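PDB 4ZXH: Abbfa_003403 from Acinetobacter baumannii, which acts as a four-domain nonribosomal peptide synthetase whose condensation, adenylation, carrier and thioesterase domains probably assemble and release a small peptide-like product. Local coordinates for residues A[1161-1166]-A[1299-1304]; A[1181-1186]-A[1211-1216]; A[1215-1220]-A[1234-1239]. All coordinates share one frame; numbering follows the deposited sequence.

Interaction 1 of 3, residues A[1161-1166]-A[1299-1304]; sequences VMIDTR and SIMYAE
Ile-1163 meets Ile-1300 and Met-1301 through purely apolar contacts, and its two methyl ends do the touching. CG2 does most of the work: it lies 3.4 Å from CE of Met-1301 and 3.9 Å from CG1 of Ile-1300. The other branch of Ile-1163 reaches Met-1301 as well, with CD1 3.8 Å from SD. Because CG1 of Ile-1163 stands beside its backbone N (chi1 -50°), CG2 takes the position anti to that N and faces the 1299-1301 turn. Met-1301 comes up with a chain bent at both chi2 and chi3, which folds the sulfur and terminal methyl back against the isoleucine; a flexible thioether suits this moulding, while beta-branched isoleucine suits the strand end. Trp-1136 and Val-1309 also pack on Ile-1163, so its side chain is enclosed by hydrocarbon and aromatic surface.

Here the last residue of strand 1157-1163, an inner strand of the thioesterase domain's alpha/beta-hydrolase sheet, packs against the turn that leads into helix 1303-1316. Asp-1164, directly after the strand, bonds through OD2 to ND1 of His-1297. These two and Cys-1137 are consistent with a Cys-His-Asp catalytic triad, which places the packing next to the probable active site.

On the outer, looser side, Ser-1299 and Tyr-1302 are partly exposed and do not touch 1161-1166. Their turn is held from within by Tyr-1302 N to Ser-1299 O and by Tyr-1302 OH to Ala-1192 O, and CA of Ser-1299 sits 3.4 Å above the plane of the Tyr-1302 ring, over its middle. Farther on, Glu-1304 is exposed.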
loop_
_atom_site.group_PDB
_atom_site.type_symbol
_atom_site.label_atom_id
_atom_site.label_comp_id
_atom_site.label_asym_id
_atom_site.label_seq_id
_atom_site.Cartn_x
_atom_site.Cartn_y
_atom_site.Cartn_z
ATOM N N VAL A 1161 23.217 -1.545 46.499
ATOM C CA VAL A 1161 21.829 -1.951 46.596
ATOM C C VAL A 1161 21.666 -3.426 46.261
ATOM O O VAL A 1161 21.967 -3.854 45.151
ATOM C CB VAL A 1161 20.939 -1.138 45.680
ATOM C CG1 VAL A 1161 19.522 -1.664 45.759
ATOM C CG2 VAL A 1161 20.971 0.313 46.092
ATOM N N MET A 1162 21.196 -4.217 47.219
ATOM C CA MET A 1162 21.011 -5.634 46.949
ATOM C C MET A 1162 19.573 -6.001 47.127
ATOM O O MET A 1162 19.026 -5.882 48.225
ATOM C CB MET A 1162 21.872 -6.492 47.867
ATOM C CG MET A 1162 23.358 -6.442 47.577
ATOM S SD MET A 1162 24.185 -7.391 48.847
ATOM C CE MET A 1162 25.826 -6.660 48.845
ATOM N N ILE A 1163 18.952 -6.456 46.050
ATOM C CA ILE A 1163 17.552 -6.827 46.123
ATOM C C ILE A 1163 17.419 -8.351 46.230
ATOM O O ILE A 1163 17.718 -9.083 45.285
ATOM C CB ILE A 1163 16.783 -6.277 44.921
ATOM C CG1 ILE A 1163 17.101 -4.785 44.760
ATOM C CG2 ILE A 1163 15.301 -6.462 45.128
ATOM C CD1 ILE A 1163 16.592 -4.181 43.492
ATOM N N ASP A 1164 16.998 -8.799 47.415
ATOM C CA ASP A 1164 16.862 -10.211 47.759
ATOM C C ASP A 1164 18.045 -11.082 47.298
ATOM O O ASP A 1164 17.876 -12.169 46.757
ATOM C CB ASP A 1164 15.553 -10.760 47.205
ATOM C CG ASP A 1164 15.001 -11.899 48.052
ATOM O OD1 ASP A 1164 14.822 -11.709 49.281
ATOM O OD2 ASP A 1164 14.779 -12.996 47.490
ATOM N N THR A 1165 19.247 -10.582 47.532
ATOM C CA THR A 1165 20.476 -11.284 47.190
ATOM C C THR A 1165 20.855 -12.285 48.255
ATOM O O THR A 1165 21.126 -11.902 49.393
ATOM C CB THR A 1165 21.636 -10.286 47.034
ATOM O OG1 THR A 1165 21.297 -9.353 46.019
ATOM C CG2 THR A 1165 22.926 -10.975 46.675
ATOM N N ARG A 1166 20.891 -13.563 47.901
ATOM C CA ARG A 1166 21.374 -14.560 48.857
ATOM C C ARG A 1166 22.879 -14.396 49.039
ATOM O O ARG A 1166 23.618 -14.221 48.084
ATOM C CB ARG A 1166 20.949 -15.934 48.386
ATOM C CG ARG A 1166 19.448 -15.840 48.219
ATOM C CD ARG A 1166 18.809 -16.821 47.329
ATOM N NE ARG A 1166 17.376 -16.611 47.405
ATOM C CZ ARG A 1166 16.503 -17.131 46.557
ATOM N NH1 ARG A 1166 16.935 -17.893 45.573
ATOM N NH2 ARG A 1166 15.207 -16.903 46.710
ATOM N N SER A 1299 8.944 -11.744 42.156
ATOM C CA SER A 1299 7.897 -10.744 42.005
ATOM C C SER A 1299 8.241 -9.404 42.637
ATOM O O SER A 1299 7.573 -8.408 42.376
ATOM C CB SER A 1299 6.583 -11.261 42.597
ATOM O OG SER A 1299 6.705 -11.536 43.987
ATOM N N ILE A 1300 9.281 -9.377 43.462
ATOM C CA ILE A 1300 9.769 -8.126 44.043
ATOM C C ILE A 1300 10.113 -7.127 42.923
ATOM O O ILE A 1300 9.992 -5.906 43.111
ATOM C CB ILE A 1300 11.006 -8.389 44.976
ATOM C CG1 ILE A 1300 11.489 -7.121 45.683
ATOM C CG2 ILE A 1300 12.147 -8.999 44.198
ATOM C CD1 ILE A 1300 10.589 -6.627 46.748
ATOM N N MET A 1301 10.474 -7.650 41.748
ATOM C CA MET A 1301 10.847 -6.826 40.597
ATOM C C MET A 1301 9.707 -6.588 39.584
ATOM O O MET A 1301 9.937 -5.978 38.531
ATOM C CB MET A 1301 12.054 -7.457 39.886
ATOM C CG MET A 1301 13.274 -7.669 40.812
ATOM S SD MET A 1301 14.291 -6.216 41.226
ATOM C CE MET A 1301 13.314 -5.496 42.527
ATOM N N TYR A 1302 8.501 -7.086 39.871
ATOM C CA TYR A 1302 7.334 -6.813 39.009
ATOM C C TYR A 1302 6.743 -5.472 39.360
ATOM O O TYR A 1302 6.762 -5.066 40.526
ATOM C CB TYR A 1302 6.202 -7.842 39.165
ATOM C CG TYR A 1302 6.537 -9.277 38.923
ATOM C CD1 TYR A 1302 7.723 -9.654 38.286
ATOM C CD2 TYR A 1302 5.675 -10.270 39.350
ATOM C CE1 TYR A 1302 8.022 -10.995 38.085
ATOM C CE2 TYR A 1302 5.967 -11.611 39.149
ATOM C CZ TYR A 1302 7.136 -11.969 38.528
ATOM O OH TYR A 1302 7.416 -13.305 38.348
ATOM N N ALA A 1303 6.136 -4.840 38.363
ATOM C CA ALA A 1303 5.531 -3.520 38.494
ATOM C C ALA A 1303 4.823 -3.266 39.834
ATOM O O ALA A 1303 5.089 -2.253 40.479
ATOM C CB ALA A 1303 4.574 -3.302 37.345
ATOM N N GLU A 1304 3.941 -4.169 40.267
ATOM C CA GLU A 1304 3.187 -3.934 41.504
ATOM C C GLU A 1304 4.119 -3.730 42.706
ATOM O O GLU A 1304 3.936 -2.809 43.497
ATOM C CB GLU A 1304 2.223 -5.088 41.763
ATOM C CG GLU A 1304 1.497 -5.015 43.103
ATOM C CD GLU A 1304 0.359 -6.041 43.259
ATOM O OE1 GLU A 1304 0.231 -6.946 42.399
ATOM O OE2 GLU A 1304 -0.415 -5.929 44.246
#

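Interaction 2 of 3, residues A[1181-1186]-A[1211-1216]; sequences MLLSWF and DQMFDH
Leu-1183 sends a single methyl, CD1, into the angle between Met-1213 and Phe-1214, neighbours on the facing helix. That carbon lies 3.5 Å from CB of Met-1213 and 3.4 Å from CD1 of Phe-1214. It approaches the phenyl ring at its edge and close to the ring plane, and the two side chains run at roughly a right angle. CG of Leu-1183 follows behind, 3.9 Å from CE1 of the same ring. On the other flank, Met-1213 bends at chi3 (63°), which turns its terminal methyl CE back to 3.6 Å from CD1 of Leu-1183. The leucine methyl is therefore met by both the root and the end of one methionine. Phe-1214 leaves its own helix with CG beside the backbone N (chi1 -66°), and this swings the ring edge round to the leucine although the residue's first bond does not face it. Each type suits its place: leucine's forked end supplies the entering methyl, methionine's pliable thioether bends round it, and phenylalanine offers a flat edge.

One step farther out, Leu-1205 of helix 1202-1206 touches both Leu-1183 and Met-1213, while Phe-1240 of helix 1233-1251 packs on Leu-1183 and Arg-1237 lies against Phe-1214. Polar bonds hold the surrounding backbone: Ser-1184 OG pairs with Ile-1200 O, and Gln-1212 OE1 with Ser-1209 N at the beginning of helix 1210-1223. Both helices belong to the insertion between strands 1157-1163 and 1262-1267, the position of the helical lid in alpha/beta-hydrolase thioesterases of nonribosomal peptide synthetases.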
loop_
_atom_site.group_PDB
_atom_site.type_symbol
_atom_site.label_atom_id
_atom_site.label_comp_id
_atom_site.label_asym_id
_atom_site.label_seq_id
_atom_site.Cartn_x
_atom_site.Cartn_y
_atom_site.Cartn_z
ATOM N N MET A 1181 18.123 -31.647 35.307
ATOM C CA MET A 1181 17.674 -30.715 36.337
ATOM C C MET A 1181 18.120 -29.282 36.025
ATOM O O MET A 1181 17.398 -28.332 36.318
ATOM C CB MET A 1181 18.185 -31.131 37.719
ATOM C CG MET A 1181 17.522 -30.389 38.877
ATOM S SD MET A 1181 15.697 -30.356 38.857
ATOM C CE MET A 1181 15.390 -31.913 39.712
ATOM N N LEU A 1182 19.301 -29.125 35.427
ATOM C CA LEU A 1182 19.824 -27.785 35.187
ATOM C C LEU A 1182 18.962 -27.120 34.123
ATOM O O LEU A 1182 18.604 -25.946 34.244
ATOM C CB LEU A 1182 21.301 -27.829 34.783
ATOM C CG LEU A 1182 22.267 -28.056 35.966
ATOM C CD1 LEU A 1182 23.737 -28.168 35.550
ATOM C CD2 LEU A 1182 22.091 -26.934 36.979
ATOM N N LEU A 1183 18.589 -27.894 33.107
ATOM C CA LEU A 1183 17.654 -27.428 32.090
ATOM C C LEU A 1183 16.294 -27.123 32.681
ATOM O O LEU A 1183 15.661 -26.128 32.318
ATOM C CB LEU A 1183 17.491 -28.458 30.982
ATOM C CG LEU A 1183 18.273 -28.186 29.708
ATOM C CD1 LEU A 1183 17.812 -29.185 28.671
ATOM C CD2 LEU A 1183 18.023 -26.749 29.254
ATOM N N SER A 1184 15.826 -27.978 33.583
ATOM C CA SER A 1184 14.533 -27.706 34.181
ATOM C C SER A 1184 14.567 -26.377 34.954
ATOM O O SER A 1184 13.672 -25.532 34.799
ATOM C CB SER A 1184 14.102 -28.833 35.092
ATOM O OG SER A 1184 12.930 -28.425 35.769
ATOM N N TRP A 1185 15.611 -26.182 35.756
ATOM C CA TRP A 1185 15.822 -24.896 36.417
ATOM C C TRP A 1185 15.878 -23.756 35.414
ATOM O O TRP A 1185 15.198 -22.747 35.580
ATOM C CB TRP A 1185 17.101 -24.903 37.241
ATOM C CG TRP A 1185 17.003 -25.765 38.442
ATOM C CD1 TRP A 1185 15.897 -26.437 38.885
ATOM C CD2 TRP A 1185 18.044 -26.058 39.364
ATOM N NE1 TRP A 1185 16.193 -27.142 40.021
ATOM C CE2 TRP A 1185 17.510 -26.927 40.339
ATOM C CE3 TRP A 1185 19.385 -25.678 39.463
ATOM C CZ2 TRP A 1185 18.256 -27.408 41.392
ATOM C CZ3 TRP A 1185 20.130 -26.171 40.508
ATOM C CH2 TRP A 1185 19.562 -27.027 41.459
ATOM N N PHE A 1186 16.665 -23.936 34.366
ATOM C CA PHE A 1186 16.836 -22.887 33.384
ATOM C C PHE A 1186 15.515 -22.499 32.728
ATOM O O PHE A 1186 15.237 -21.304 32.525
ATOM C CB PHE A 1186 17.831 -23.310 32.315
ATOM C CG PHE A 1186 18.021 -22.286 31.255
ATOM C CD1 PHE A 1186 18.463 -21.012 31.588
ATOM C CD2 PHE A 1186 17.766 -22.584 29.932
ATOM C CE1 PHE A 1186 18.637 -20.047 30.621
ATOM C CE2 PHE A 1186 17.945 -21.618 28.948
ATOM C CZ PHE A 1186 18.376 -20.339 29.298
ATOM N N ASP A 1211 20.231 -33.455 22.775
ATOM C CA ASP A 1211 19.794 -32.521 21.745
ATOM C C ASP A 1211 18.277 -32.307 21.808
ATOM O O ASP A 1211 17.810 -31.170 21.798
ATOM C CB ASP A 1211 20.231 -33.001 20.358
ATOM C CG ASP A 1211 21.726 -32.775 20.102
ATOM O OD1 ASP A 1211 22.326 -31.858 20.717
ATOM O OD2 ASP A 1211 22.302 -33.516 19.280
ATOM N N GLN A 1212 17.514 -33.391 21.903
ATOM C CA GLN A 1212 16.067 -33.295 22.105
ATOM C C GLN A 1212 15.661 -32.405 23.286
ATOM O O GLN A 1212 14.709 -31.620 23.181
ATOM C CB GLN A 1212 15.484 -34.683 22.302
ATOM C CG GLN A 1212 15.509 -35.523 21.042
ATOM C CD GLN A 1212 15.135 -36.966 21.304
ATOM O OE1 GLN A 1212 15.408 -37.510 22.381
ATOM N NE2 GLN A 1212 14.484 -37.589 20.328
ATOM N N MET A 1213 16.367 -32.561 24.408
ATOM C CA MET A 1213 16.213 -31.695 25.571
ATOM C C MET A 1213 16.263 -30.196 25.186
ATOM O O MET A 1213 15.369 -29.437 25.532
ATOM C CB MET A 1213 17.302 -32.016 26.628
ATOM C CG MET A 1213 16.941 -33.090 27.686
ATOM S SD MET A 1213 18.310 -33.876 28.629
ATOM C CE MET A 1213 19.033 -32.516 29.525
ATOM N N PHE A 1214 17.297 -29.772 24.465
ATOM C CA PHE A 1214 17.454 -28.351 24.163
ATOM C C PHE A 1214 16.403 -27.889 23.179
ATOM O O PHE A 1214 15.969 -26.739 23.213
ATOM C CB PHE A 1214 18.832 -28.039 23.586
ATOM C CG PHE A 1214 19.953 -28.250 24.545
ATOM C CD1 PHE A 1214 19.709 -28.549 25.865
ATOM C CD2 PHE A 1214 21.257 -28.135 24.126
ATOM C CE1 PHE A 1214 20.749 -28.752 26.748
ATOM C CE2 PHE A 1214 22.298 -28.326 25.009
ATOM C CZ PHE A 1214 22.041 -28.635 26.322
ATOM N N ASP A 1215 16.012 -28.775 22.277
ATOM C CA ASP A 1215 14.954 -28.435 21.350
ATOM C C ASP A 1215 13.638 -28.309 22.113
ATOM O O ASP A 1215 12.874 -27.375 21.876
ATOM C CB ASP A 1215 14.842 -29.465 20.219
ATOM C CG ASP A 1215 16.039 -29.426 19.267
ATOM O OD1 ASP A 1215 16.858 -28.476 19.348
ATOM O OD2 ASP A 1215 16.153 -30.350 18.426
ATOM N N HIS A 1216 13.384 -29.223 23.046
ATOM C CA HIS A 1216 12.115 -29.188 23.755
ATOM C C HIS A 1216 11.976 -27.894 24.553
ATOM O O HIS A 1216 10.957 -27.210 24.466
ATOM C CB HIS A 1216 11.947 -30.378 24.681
ATOM C CG HIS A 1216 10.646 -30.357 25.418
ATOM N ND1 HIS A 1216 9.434 -30.529 24.783
ATOM C CD2 HIS A 1216 10.358 -30.132 26.723
ATOM C CE1 HIS A 1216 8.458 -30.433 25.669
ATOM N NE2 HIS A 1216 8.990 -30.192 26.854
#

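Interaction 3 of 3, residues A[1215-1220]-A[1234-1239]; sequences DHVLKE and SDFRLY
The phenyl ring of Phe-1236 has Leu-1218 over one face, with Val-1217 approaching its CZ obliquely. CB of Leu-1218 stands 4.2 Å above the ring plane, nearer the ring's border than its middle, and CD1 of the same leucine lies 3.9 Å from the ring atom CD1 of Phe-1236. CG1 of Val-1217 is 3.5 Å from CZ of Phe-1236, the valine side chain and that of the phenylalanine meeting at about a right angle. The leucine and phenylalanine side chains instead run antiparallel alongside one another.

The ring gets this far across because CG of Phe-1236 is anti to the backbone N (chi1 -178°), sending a long flat group straight toward the neighbouring helix, where it reaches both residues. Compact valine can meet CZ, and leucine, longer and forked, can spread over part of one face.

Helices 1210-1223 and 1233-1251 are consecutive in the chain and are packed here within the helical insertion of the thioesterase alpha/beta hydrolase, probably its lid. Val-1217 also touches Leu-1183 and Ala-1187 of helix 1179-1191, so a third helix closes on the same apolar seam.

Beside this core, Tyr-1239 lays one ring face over its own helix, with Asp-1235 O 3.4 Å above the ring centre. At the start of helix 1233-1251, Asp-1232 OD1 accepts bonds from Asp-1235 N and from Ser-1234 OG. On the other helix, Glu-1220 CG lies 3.5 Å above the plane of the His-1216 ring, displaced from its centre.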
loop_
_atom_site.group_PDB
_atom_site.type_symbol
_atom_site.label_atom_id
_atom_site.label_comp_id
_atom_site.label_asym_id
_atom_site.label_seq_id
_atom_site.Cartn_x
_atom_site.Cartn_y
_atom_site.Cartn_z
ATOM N N ASP A 1215 16.012 -28.775 22.277
ATOM C CA ASP A 1215 14.954 -28.435 21.350
ATOM C C ASP A 1215 13.638 -28.309 22.113
ATOM O O ASP A 1215 12.874 -27.375 21.876
ATOM C CB ASP A 1215 14.842 -29.465 20.219
ATOM C CG ASP A 1215 16.039 -29.426 19.267
ATOM O OD1 ASP A 1215 16.858 -28.476 19.348
ATOM O OD2 ASP A 1215 16.153 -30.350 18.426
ATOM N N HIS A 1216 13.384 -29.223 23.046
ATOM C CA HIS A 1216 12.115 -29.188 23.755
ATOM C C HIS A 1216 11.976 -27.894 24.553
ATOM O O HIS A 1216 10.957 -27.210 24.466
ATOM C CB HIS A 1216 11.947 -30.378 24.681
ATOM C CG HIS A 1216 10.646 -30.357 25.418
ATOM N ND1 HIS A 1216 9.434 -30.529 24.783
ATOM C CD2 HIS A 1216 10.358 -30.132 26.723
ATOM C CE1 HIS A 1216 8.458 -30.433 25.669
ATOM N NE2 HIS A 1216 8.990 -30.192 26.854
ATOM N N VAL A 1217 13.008 -27.549 25.314
ATOM C CA VAL A 1217 12.965 -26.335 26.120
ATOM C C VAL A 1217 12.880 -25.090 25.234
ATOM O O VAL A 1217 12.137 -24.154 25.540
ATOM C CB VAL A 1217 14.188 -26.245 27.068
ATOM C CG1 VAL A 1217 14.164 -24.974 27.852
ATOM C CG2 VAL A 1217 14.212 -27.437 28.019
ATOM N N LEU A 1218 13.603 -25.079 24.120
ATOM C CA LEU A 1218 13.536 -23.925 23.231
ATOM C C LEU A 1218 12.116 -23.744 22.733
ATOM O O LEU A 1218 11.553 -22.665 22.826
ATOM C CB LEU A 1218 14.490 -24.077 22.048
ATOM C CG LEU A 1218 14.433 -22.947 21.008
ATOM C CD1 LEU A 1218 14.668 -21.599 21.667
ATOM C CD2 LEU A 1218 15.442 -23.175 19.911
ATOM N N LYS A 1219 11.549 -24.827 22.219
ATOM C CA LYS A 1219 10.217 -24.831 21.629
ATOM C C LYS A 1219 9.184 -24.355 22.653
ATOM O O LYS A 1219 8.344 -23.500 22.351
ATOM C CB LYS A 1219 9.882 -26.239 21.107
ATOM C CG LYS A 1219 8.668 -26.325 20.214
ATOM C CD LYS A 1219 8.428 -27.750 19.705
ATOM N N GLU A 1220 9.278 -24.886 23.873
ATOM C CA GLU A 1220 8.349 -24.523 24.929
ATOM C C GLU A 1220 8.479 -23.050 25.301
ATOM O O GLU A 1220 7.464 -22.346 25.406
ATOM C CB GLU A 1220 8.555 -25.405 26.163
ATOM C CG GLU A 1220 7.936 -26.813 26.041
ATOM C CD GLU A 1220 6.455 -26.783 25.669
ATOM O OE1 GLU A 1220 5.700 -25.934 26.200
ATOM O OE2 GLU A 1220 6.048 -27.603 24.822
ATOM N N SER A 1234 21.425 -22.368 18.376
ATOM C CA SER A 1234 22.716 -21.858 18.807
ATOM C C SER A 1234 22.503 -20.669 19.746
ATOM O O SER A 1234 23.181 -20.545 20.767
ATOM C CB SER A 1234 23.576 -21.469 17.612
ATOM O OG SER A 1234 23.249 -20.175 17.182
ATOM N N ASP A 1235 21.550 -19.809 19.400
ATOM C CA ASP A 1235 21.142 -18.707 20.270
ATOM C C ASP A 1235 20.802 -19.259 21.655
ATOM O O ASP A 1235 21.198 -18.703 22.688
ATOM C CB ASP A 1235 19.925 -17.950 19.688
ATOM C CG ASP A 1235 20.261 -17.125 18.433
ATOM O OD1 ASP A 1235 21.408 -16.630 18.320
ATOM O OD2 ASP A 1235 19.367 -16.971 17.557
ATOM N N PHE A 1236 20.066 -20.362 21.677
ATOM C CA PHE A 1236 19.652 -20.939 22.947
ATOM C C PHE A 1236 20.885 -21.422 23.748
ATOM O O PHE A 1236 20.934 -21.256 24.962
ATOM C CB PHE A 1236 18.638 -22.066 22.712
ATOM C CG PHE A 1236 18.118 -22.702 23.975
ATOM C CD1 PHE A 1236 17.080 -22.114 24.691
ATOM C CD2 PHE A 1236 18.658 -23.900 24.440
ATOM C CE1 PHE A 1236 16.596 -22.701 25.860
ATOM C CE2 PHE A 1236 18.181 -24.501 25.601
ATOM C CZ PHE A 1236 17.149 -23.894 26.315
ATOM N N ARG A 1237 21.893 -21.961 23.067
ATOM C CA ARG A 1237 23.125 -22.361 23.747
ATOM C C ARG A 1237 23.833 -21.193 24.444
ATOM O O ARG A 1237 24.329 -21.356 25.565
ATOM C CB ARG A 1237 24.098 -23.025 22.773
ATOM C CG ARG A 1237 23.883 -24.510 22.607
ATOM C CD ARG A 1237 25.203 -25.220 22.368
ATOM N NE ARG A 1237 25.030 -26.669 22.323
ATOM C CZ ARG A 1237 25.164 -27.467 23.381
ATOM N NH1 ARG A 1237 25.458 -26.949 24.572
ATOM N NH2 ARG A 1237 24.990 -28.782 23.251
ATOM N N LEU A 1238 23.889 -20.030 23.792
ATOM C CA LEU A 1238 24.509 -18.870 24.418
ATOM C C LEU A 1238 23.840 -18.587 25.758
ATOM O O LEU A 1238 24.516 -18.314 26.751
ATOM C CB LEU A 1238 24.422 -17.627 23.522
ATOM C CG LEU A 1238 25.173 -17.675 22.190
ATOM C CD1 LEU A 1238 25.112 -16.350 21.468
ATOM C CD2 LEU A 1238 26.599 -18.076 22.443
ATOM N N TYR A 1239 22.515 -18.676 25.792
ATOM C CA TYR A 1239 21.775 -18.275 26.981
ATOM C C TYR A 1239 21.888 -19.324 28.065
ATOM O O TYR A 1239 21.972 -19.004 29.246
ATOM C CB TYR A 1239 20.295 -18.015 26.658
ATOM C CG TYR A 1239 20.088 -16.979 25.571
ATOM C CD1 TYR A 1239 21.055 -16.001 25.316
ATOM C CD2 TYR A 1239 18.929 -16.978 24.790
ATOM C CE1 TYR A 1239 20.872 -15.054 24.313
ATOM C CE2 TYR A 1239 18.739 -16.039 23.787
ATOM C CZ TYR A 1239 19.715 -15.076 23.553
ATOM O OH TYR A 1239 19.535 -14.142 22.557
#

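Overall arrangement
All three contacts belong to the thioesterase domain, but they serve different layers of it. Interaction 1 joins core elements beside the probable triad, and along the chain it encloses the helical insertion that contains the other two. Its centre is 26 Å from that of each, with nearest atoms about 10 Å from interaction 2 and about 16 Å from interaction 3. Interactions 2 and 3, by contrast, have centres only 8 Å apart and use successive turns of helix 1210-1223, sharing Asp-1215 and His-1216. Phe-1186 CE2 and Phe-1236 CE1, 3.5 Å apart, connect them, making one three-helix apolar interior.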